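Local coordinates for MmeI (PDB 5HR4), which probably methylates adenine at N6 within specific DNA sites, using S-adenosyl-L-methionine, as part of a combined restriction-modification enzyme, at residues A[346-351]-A[386-391]; A[376-381]-A[400-405]. One frame throughout, in Å; residues are numbered along the deposited sequence.

Contact 1. Residues A[346-351]-A[386-391]; sequences KLLAFH and RGLHRG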
# COMPACT_ATOMS: atom_id res chain seq x y z
N LYS A 346 18.52 -35.49 -13.58
CA LYS A 346 18.29 -34.05 -13.52
C LYS A 346 17.19 -33.70 -12.53
O LYS A 346 17.20 -32.61 -11.94
CB LYS A 346 17.96 -33.54 -14.93
CG LYS A 346 19.17 -33.54 -15.92
CD LYS A 346 18.73 -33.31 -17.38
CE LYS A 346 19.65 -32.34 -18.11
NZ LYS A 346 18.87 -31.55 -19.13
N LEU A 347 16.24 -34.62 -12.32
CA LEU A 347 15.21 -34.41 -11.31
C LEU A 347 15.81 -34.43 -9.91
O LEU A 347 15.39 -33.67 -9.03
CB LEU A 347 14.13 -35.48 -11.46
CG LEU A 347 12.76 -35.17 -10.86
CD1 LEU A 347 12.27 -33.79 -11.33
CD2 LEU A 347 11.76 -36.26 -11.21
N LEU A 348 16.79 -35.30 -9.68
CA LEU A 348 17.47 -35.33 -8.38
C LEU A 348 18.19 -34.02 -8.11
O LEU A 348 18.06 -33.44 -7.02
CB LEU A 348 18.44 -36.51 -8.34
CG LEU A 348 17.77 -37.87 -8.12
CD1 LEU A 348 18.60 -39.02 -8.69
CD2 LEU A 348 17.50 -38.06 -6.64
N ALA A 349 18.94 -33.52 -9.10
CA ALA A 349 19.59 -32.23 -8.93
C ALA A 349 18.56 -31.13 -8.71
O ALA A 349 18.78 -30.21 -7.92
CB ALA A 349 20.48 -31.93 -10.14
N PHE A 350 17.40 -31.24 -9.38
CA PHE A 350 16.32 -30.26 -9.20
C PHE A 350 15.78 -30.28 -7.78
O PHE A 350 15.46 -29.22 -7.23
CB PHE A 350 15.21 -30.53 -10.21
CG PHE A 350 14.09 -29.53 -10.17
CD1 PHE A 350 14.26 -28.25 -10.66
CD2 PHE A 350 12.84 -29.89 -9.66
CE1 PHE A 350 13.23 -27.34 -10.64
CE2 PHE A 350 11.79 -28.97 -9.64
CZ PHE A 350 11.98 -27.69 -10.13
N HIS A 351 15.68 -31.46 -7.17
CA HIS A 351 15.22 -31.50 -5.79
C HIS A 351 16.20 -30.78 -4.87
O HIS A 351 15.80 -29.93 -4.06
CB HIS A 351 15.02 -32.93 -5.30
CG HIS A 351 14.01 -33.03 -4.20
ND1 HIS A 351 13.64 -34.23 -3.63
CD2 HIS A 351 13.27 -32.08 -3.59
CE1 HIS A 351 12.71 -34.01 -2.72
NE2 HIS A 351 12.47 -32.72 -2.68
N ARG A 386 6.60 -37.67 -7.09
CA ARG A 386 5.86 -38.51 -8.03
C ARG A 386 6.76 -38.93 -9.17
O ARG A 386 6.84 -40.11 -9.53
CB ARG A 386 4.61 -37.78 -8.55
CG ARG A 386 3.69 -38.59 -9.49
CD ARG A 386 2.24 -38.65 -8.95
NE ARG A 386 1.71 -37.32 -8.61
CZ ARG A 386 0.69 -37.09 -7.78
NH1 ARG A 386 0.08 -38.10 -7.17
NH2 ARG A 386 0.28 -35.85 -7.54
N GLY A 387 7.53 -37.98 -9.70
CA GLY A 387 8.53 -38.24 -10.71
C GLY A 387 9.55 -39.26 -10.27
O GLY A 387 9.65 -40.34 -10.87
N LEU A 388 10.30 -38.94 -9.22
CA LEU A 388 11.42 -39.76 -8.78
C LEU A 388 11.05 -41.22 -8.48
O LEU A 388 11.93 -42.08 -8.54
CB LEU A 388 12.06 -39.12 -7.55
CG LEU A 388 12.94 -37.90 -7.84
CD1 LEU A 388 13.64 -37.42 -6.57
CD2 LEU A 388 13.95 -38.19 -8.95
N HIS A 389 9.77 -41.51 -8.17
CA HIS A 389 9.37 -42.80 -7.61
C HIS A 389 9.82 -43.97 -8.49
O HIS A 389 9.26 -44.21 -9.57
CB HIS A 389 7.85 -42.86 -7.40
CG HIS A 389 7.38 -44.14 -6.78
ND1 HIS A 389 7.98 -44.70 -5.67
CD2 HIS A 389 6.37 -44.98 -7.12
CE1 HIS A 389 7.36 -45.83 -5.36
NE2 HIS A 389 6.37 -46.02 -6.22
N ARG A 390 10.85 -44.69 -8.02
CA ARG A 390 11.44 -45.83 -8.71
C ARG A 390 10.98 -47.16 -8.14
O ARG A 390 11.54 -48.21 -8.50
CB ARG A 390 12.97 -45.72 -8.66
N GLY A 391 9.99 -47.16 -7.26
CA GLY A 391 9.41 -48.36 -6.71
C GLY A 391 8.08 -48.75 -7.32
O GLY A 391 7.39 -49.60 -6.75
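Leu347 and Leu388 bring their backbones closest, CA to CA 7.0 Å, where helix 344-355 meets the last turn of helix 368-388. This is helix-helix packing in the DNA-methyltransferase domain, which has a Rossmann-like fold. The two helices lie on either side of strand 359-361 in the sequence. The contact is small, with 207 Å² buried in all, and it is apolar: no hydrogen bond joins the two segments.

Leu388 has the most surface buried. Leu388 CD2 lies chiefly against Leu347, 3.7 Å from both Leu347 CB and Leu347 CD2, but it also touches Leu348 CG. Leu388 CD1 faces Leu348 CD2 and the ring of His351. The side chains of Leu347 and Leu388 cross at a slant. With chi1 at -159°, Leu347 sets its CG anti to the backbone N, and the branch reaches across to the other helix. There Leu347 CD2 comes 3.8 Å from Gly387 CA and 3.6 Å from Leu388 N. The methyl group packs directly on the main chain, and a beta-carbon on Gly387 would run into it.

Helical geometry is lost at His389, just after Leu388. The leucine therefore sits at the very end of its helix. On the other helix, Leu347 is buried and also touches Phe337 of helix 318-340, while Leu348 is exposed and touches Leu388 at the margin. His351 NE2 is hydrogen-bonded to Glu381 OE2. The ND1 side of the ring comes near Leu388 obliquely, with Leu388 CD1 4.3 Å from His351 ND1. Leu348 CD2 lies 3.9 Å from Leu388 CD1.

Contact 2. Residues A[376-381]-A[400-405]; sequences ELRLLE and HLIQIN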
# COMPACT_ATOMS: atom_id res chain seq x y z
N GLU A 376 3.31 -23.61 -2.07
CA GLU A 376 3.61 -23.87 -3.47
C GLU A 376 4.82 -24.78 -3.62
O GLU A 376 4.83 -25.69 -4.46
CB GLU A 376 3.82 -22.54 -4.19
CG GLU A 376 2.56 -21.71 -4.20
CD GLU A 376 1.40 -22.49 -4.79
OE1 GLU A 376 1.56 -22.97 -5.94
OE2 GLU A 376 0.37 -22.66 -4.12
N LEU A 377 5.84 -24.56 -2.81
CA LEU A 377 7.00 -25.43 -2.88
C LEU A 377 6.63 -26.84 -2.48
O LEU A 377 7.02 -27.81 -3.14
CB LEU A 377 8.12 -24.88 -2.01
CG LEU A 377 9.19 -24.23 -2.87
CD1 LEU A 377 8.60 -23.08 -3.64
CD2 LEU A 377 10.30 -23.77 -1.97
N ARG A 378 5.84 -26.99 -1.42
CA ARG A 378 5.42 -28.34 -1.06
C ARG A 378 4.63 -28.98 -2.20
O ARG A 378 4.90 -30.12 -2.59
CB ARG A 378 4.64 -28.33 0.25
CG ARG A 378 5.54 -28.21 1.49
CD ARG A 378 6.46 -29.43 1.65
NE ARG A 378 5.67 -30.63 1.90
CZ ARG A 378 5.26 -31.02 3.11
NH1 ARG A 378 5.59 -30.33 4.19
NH2 ARG A 378 4.53 -32.12 3.23
N LEU A 379 3.68 -28.24 -2.80
CA LEU A 379 2.90 -28.80 -3.90
C LEU A 379 3.81 -29.22 -5.05
O LEU A 379 3.68 -30.33 -5.58
CB LEU A 379 1.84 -27.81 -4.37
CG LEU A 379 0.62 -27.65 -3.47
CD1 LEU A 379 -0.39 -26.72 -4.10
CD2 LEU A 379 0.00 -28.99 -3.21
N LEU A 380 4.74 -28.34 -5.44
CA LEU A 380 5.71 -28.71 -6.47
C LEU A 380 6.46 -29.98 -6.07
O LEU A 380 6.50 -30.95 -6.83
CB LEU A 380 6.68 -27.57 -6.69
CG LEU A 380 7.82 -27.86 -7.64
CD1 LEU A 380 7.26 -28.33 -8.98
CD2 LEU A 380 8.58 -26.58 -7.81
N GLU A 381 7.01 -29.99 -4.85
CA GLU A 381 7.75 -31.14 -4.32
C GLU A 381 6.95 -32.43 -4.30
O GLU A 381 7.55 -33.51 -4.21
CB GLU A 381 8.24 -30.84 -2.90
CG GLU A 381 9.33 -31.77 -2.46
CD GLU A 381 9.41 -31.96 -0.96
OE1 GLU A 381 8.34 -31.94 -0.29
OE2 GLU A 381 10.55 -32.13 -0.44
N HIS A 400 12.01 -40.45 4.08
CA HIS A 400 13.38 -40.42 3.56
C HIS A 400 13.49 -39.74 2.21
O HIS A 400 14.60 -39.44 1.78
CB HIS A 400 13.95 -41.84 3.50
CG HIS A 400 13.96 -42.53 4.82
ND1 HIS A 400 14.06 -41.85 6.02
CD2 HIS A 400 13.85 -43.85 5.15
CE1 HIS A 400 14.03 -42.72 7.02
NE2 HIS A 400 13.89 -43.93 6.52
N LEU A 401 12.37 -39.47 1.54
CA LEU A 401 12.41 -38.74 0.28
C LEU A 401 12.24 -37.24 0.47
O LEU A 401 13.01 -36.46 -0.08
CB LEU A 401 11.35 -39.30 -0.68
N ILE A 402 11.26 -36.83 1.29
CA ILE A 402 10.95 -35.41 1.47
C ILE A 402 12.17 -34.63 1.94
O ILE A 402 13.08 -35.18 2.58
CB ILE A 402 9.79 -35.23 2.46
CG1 ILE A 402 9.12 -33.87 2.28
CG2 ILE A 402 10.29 -35.37 3.88
CD1 ILE A 402 7.72 -33.77 2.90
N GLN A 403 12.19 -33.33 1.64
CA GLN A 403 13.30 -32.47 2.02
C GLN A 403 12.87 -31.08 2.48
O GLN A 403 13.27 -30.62 3.56
CB GLN A 403 14.28 -32.34 0.85
CG GLN A 403 15.24 -33.50 0.75
CD GLN A 403 16.50 -33.11 0.01
OE1 GLN A 403 17.33 -32.36 0.54
NE2 GLN A 403 16.65 -33.60 -1.21
N ILE A 404 12.05 -30.41 1.66
CA ILE A 404 11.66 -29.03 1.89
C ILE A 404 11.06 -28.84 3.28
O ILE A 404 10.35 -29.72 3.81
CB ILE A 404 10.70 -28.62 0.75
CG1 ILE A 404 11.50 -28.64 -0.55
CG2 ILE A 404 10.13 -27.23 0.95
CD1 ILE A 404 10.65 -28.65 -1.77
N ASN A 405 11.37 -27.71 3.92
CA ASN A 405 10.99 -27.52 5.31
C ASN A 405 11.08 -26.04 5.68
O ASN A 405 11.69 -25.23 4.98
CB ASN A 405 11.87 -28.36 6.25
CG ASN A 405 11.09 -28.94 7.43
OD1 ASN A 405 10.07 -28.38 7.87
ND2 ASN A 405 11.56 -30.07 7.93
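Ile404, Glu381 and Ile402 carry this buried contact. It lies within a beta-alpha-beta crossover of the Rossmann-like methyltransferase domain: helix 368-388 follows strand 359-361, and the loop 402-405 leads into the neighbouring parallel strand 409-413.

Glu381 reaches from the helix to the loop backbone. Its OE2 accepts from two successive N-H groups. Gln403 N is 2.9 Å from Glu381 OE2 and comes in on the syn side, near the carboxylate plane. Ile404 N is 3.1 Å from Glu381 OE2 and comes from above the plane, 42° out of it. His351 is a further partner of this oxygen. These partners are likely to favour the charged carboxylate. A leucine in place of Glu381 would probably leave the N-H groups of Gln403 and Ile404 without their acceptor and the loop less firmly held.

Ile404 points at the helix. Its side chain and that of Glu381 come from opposite directions and pass alongside, Ile404 CD1 lying 3.4 Å from Glu381 CB. Ile402 crosses Glu381 at about a right angle, with CG1 beside OE1. Arg378 NE and Glu381 OE1 make only a long ion pair (3.7 Å); the oxygen is well out of the guanidinium plane and no N-H points at it. Arg378 NH2 is hydrogen-bonded to Asn434. Bends at chi2 (-65°) and chi3 (-64°) bring the guanidinium of Arg378 to Ile402. Ile402 CD1 lies over one guanidinium face, 3.6 Å from Arg378 NH2.

How the contacts relate
Contacts 1 and 2 have centres 12 Å apart in the same methyltransferase domain. Both use helix 368-388: contact 2 takes a stretch within it, contact 1 its C-terminal end. Along the chain the order is 346-351, 376-381, 386-391, 400-405, so the segments of the two contacts alternate. A probable hydrogen bond, His351 NE2 to Glu381 OE2 at 3.0 Å, makes one oxygen the joint between them. Phe350 also packs on Leu380. Together the contacts join helices 344-355 and 368-388 to the loop entering strand 409-413. Neither is at an annotated site. Their nearest atoms are about 30 Å (contact 1) and about 20 Å (contact 2) from the bound DNA.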